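PDB 6WQ0: structural protein, which self-assembles into the helical nucleocapsid of a rod-shaped archaeal virus, wrapping around the DNA and maintaining it in A-form. Local coordinates for residues T64-T69 / N114-D119. Sequence-based numbering, arbitrary orientation.
Sequences TQYGVT and NPEILD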
loop_
_atom_site.group_PDB
_atom_site.type_symbol
_atom_site.label_atom_id
_atom_site.label_comp_id
_atom_site.label_asym_id
_atom_site.label_seq_id
_atom_site.Cartn_x
_atom_site.Cartn_y
_atom_site.Cartn_z
ATOM N N THR C 64 -69.204 -61.025 -11.434
ATOM C CA THR C 64 -69.364 -61.710 -10.154
ATOM C C THR C 64 -70.704 -62.436 -10.059
ATOM O O THR C 64 -70.832 -63.393 -9.291
ATOM C CB THR C 64 -69.203 -60.718 -9.002
ATOM O OG1 THR C 64 -68.038 -59.922 -9.224
ATOM C CG2 THR C 64 -69.037 -61.441 -7.683
ATOM N N GLN C 65 -71.706 -62.010 -10.829
ATOM C CA GLN C 65 -72.980 -62.717 -10.887
ATOM C C GLN C 65 -72.924 -63.978 -11.734
ATOM O O GLN C 65 -73.898 -64.732 -11.748
ATOM C CB GLN C 65 -74.071 -61.810 -11.445
ATOM C CG GLN C 65 -74.362 -60.583 -10.615
ATOM C CD GLN C 65 -75.300 -59.626 -11.320
ATOM O OE1 GLN C 65 -75.747 -59.890 -12.434
ATOM N NE2 GLN C 65 -75.598 -58.506 -10.675
ATOM N N TYR C 66 -71.828 -64.218 -12.443
ATOM C CA TYR C 66 -71.706 -65.386 -13.295
ATOM C C TYR C 66 -70.632 -66.359 -12.838
ATOM O O TYR C 66 -70.475 -67.413 -13.462
ATOM C CB TYR C 66 -71.426 -64.960 -14.745
ATOM C CG TYR C 66 -72.671 -64.583 -15.517
ATOM C CD1 TYR C 66 -73.297 -63.365 -15.311
ATOM C CD2 TYR C 66 -73.221 -65.446 -16.448
ATOM C CE1 TYR C 66 -74.434 -63.020 -16.008
ATOM C CE2 TYR C 66 -74.356 -65.109 -17.151
ATOM C CZ TYR C 66 -74.958 -63.895 -16.928
ATOM O OH TYR C 66 -76.093 -63.557 -17.628
ATOM N N GLY C 67 -69.893 -66.045 -11.780
ATOM C CA GLY C 67 -68.922 -66.965 -11.231
ATOM C C GLY C 67 -67.556 -66.922 -11.863
ATOM O O GLY C 67 -66.793 -67.879 -11.711
ATOM N N VAL C 68 -67.211 -65.843 -12.552
ATOM C CA VAL C 68 -65.949 -65.753 -13.271
ATOM C C VAL C 68 -64.883 -65.205 -12.336
ATOM O O VAL C 68 -65.081 -64.168 -11.694
ATOM C CB VAL C 68 -66.091 -64.877 -14.525
ATOM C CG1 VAL C 68 -64.817 -64.908 -15.326
ATOM C CG2 VAL C 68 -67.252 -65.347 -15.374
ATOM N N THR C 69 -63.752 -65.903 -12.258
ATOM C CA THR C 69 -62.650 -65.531 -11.385
ATOM C C THR C 69 -61.339 -65.626 -12.152
ATOM O O THR C 69 -61.247 -66.308 -13.173
ATOM C CB THR C 69 -62.590 -66.427 -10.138
ATOM O OG1 THR C 69 -62.392 -67.788 -10.529
ATOM C CG2 THR C 69 -63.871 -66.334 -9.345
ATOM N N ASN C 114 -67.324 -67.043 -23.733
ATOM C CA ASN C 114 -68.684 -67.553 -23.605
ATOM C C ASN C 114 -69.666 -66.572 -24.231
ATOM O O ASN C 114 -69.665 -65.392 -23.865
ATOM C CB ASN C 114 -69.036 -67.765 -22.140
ATOM C CG ASN C 114 -70.208 -68.703 -21.943
ATOM O OD1 ASN C 114 -70.973 -68.967 -22.863
ATOM N ND2 ASN C 114 -70.354 -69.204 -20.730
ATOM N N PRO C 115 -70.501 -67.010 -25.176
ATOM C CA PRO C 115 -71.481 -66.083 -25.765
ATOM C C PRO C 115 -72.446 -65.486 -24.753
ATOM O O PRO C 115 -72.838 -64.322 -24.895
ATOM C CB PRO C 115 -72.205 -66.961 -26.792
ATOM C CG PRO C 115 -71.236 -68.028 -27.124
ATOM C CD PRO C 115 -70.484 -68.308 -25.868
ATOM N N GLU C 116 -72.838 -66.250 -23.732
ATOM C CA GLU C 116 -73.789 -65.756 -22.742
ATOM C C GLU C 116 -73.212 -64.596 -21.935
ATOM O O GLU C 116 -73.873 -63.565 -21.750
ATOM C CB GLU C 116 -74.203 -66.900 -21.822
ATOM C CG GLU C 116 -75.233 -66.532 -20.779
ATOM C CD GLU C 116 -75.594 -67.703 -19.889
ATOM O OE1 GLU C 116 -75.012 -68.792 -20.076
ATOM O OE2 GLU C 116 -76.456 -67.537 -19.002
ATOM N N ILE C 117 -71.978 -64.741 -21.451
ATOM C CA ILE C 117 -71.357 -63.663 -20.691
ATOM C C ILE C 117 -71.032 -62.480 -21.594
ATOM O O ILE C 117 -71.089 -61.326 -21.156
ATOM C CB ILE C 117 -70.112 -64.184 -19.956
ATOM C CG1 ILE C 117 -70.422 -65.525 -19.298
ATOM C CG2 ILE C 117 -69.649 -63.187 -18.913
ATOM C CD1 ILE C 117 -69.324 -66.035 -18.421
ATOM N N LEU C 118 -70.694 -62.731 -22.859
ATOM C CA LEU C 118 -70.492 -61.628 -23.792
ATOM C C LEU C 118 -71.777 -60.833 -23.982
ATOM O O LEU C 118 -71.751 -59.597 -24.030
ATOM C CB LEU C 118 -69.979 -62.154 -25.130
ATOM C CG LEU C 118 -68.513 -62.581 -25.177
ATOM C CD1 LEU C 118 -68.081 -62.809 -26.601
ATOM C CD2 LEU C 118 -67.637 -61.542 -24.525
ATOM N N ASP C 119 -72.914 -61.526 -24.073
ATOM C CA ASP C 119 -74.199 -60.842 -24.160
ATOM C C ASP C 119 -74.489 -60.043 -22.898
ATOM O O ASP C 119 -74.989 -58.917 -22.975
ATOM C CB ASP C 119 -75.318 -61.845 -24.422
ATOM C CG ASP C 119 -75.188 -62.520 -25.762
ATOM O OD1 ASP C 119 -74.238 -62.194 -26.498
ATOM O OD2 ASP C 119 -76.033 -63.377 -26.082
#
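Y66 and V68 meet E116 and I117 where, in the all-helical rudivirus coat protein, the loop joining helices 50-64 and 71-89 packs on the N-terminal turn of helix 115-126. The CB of Y66 points toward the helix; CG lies beside the backbone N and anti to the carbonyl carbon (chi1 -83°), which carries the ring across the gap, and chi2 (76°) turns it so that CE2 and CD2 make the contacts. The carboxylate of E116 stands at the ring edge, its plane turned 87° from the ring, with OE2 3.7 Å from Y66 CE2, while Y66 CD2 lies 4.0 Å from I117 CG1, the Y66 and I117 side chains running past each other in opposite directions. G67 follows with positive phi, the first residue to leave helical geometry after helix 50-64, and its carbonyl O is hydrogen-bonded to N98 ND2 of a second subunit, a bond between subunits of the filament. V68 points its CB toward the helix, and its carbonyl O is hydrogen-bonded to R73. On the helix side of the contact, N114 is the N-cap, its OD1 accepting a weak hydrogen bond from E116 N (3.4 Å). I117, buried and also packed on Y76 of helix 71-89, meets V68 tip to tip, V68 CG2 lying 3.7 Å from I117 CD1.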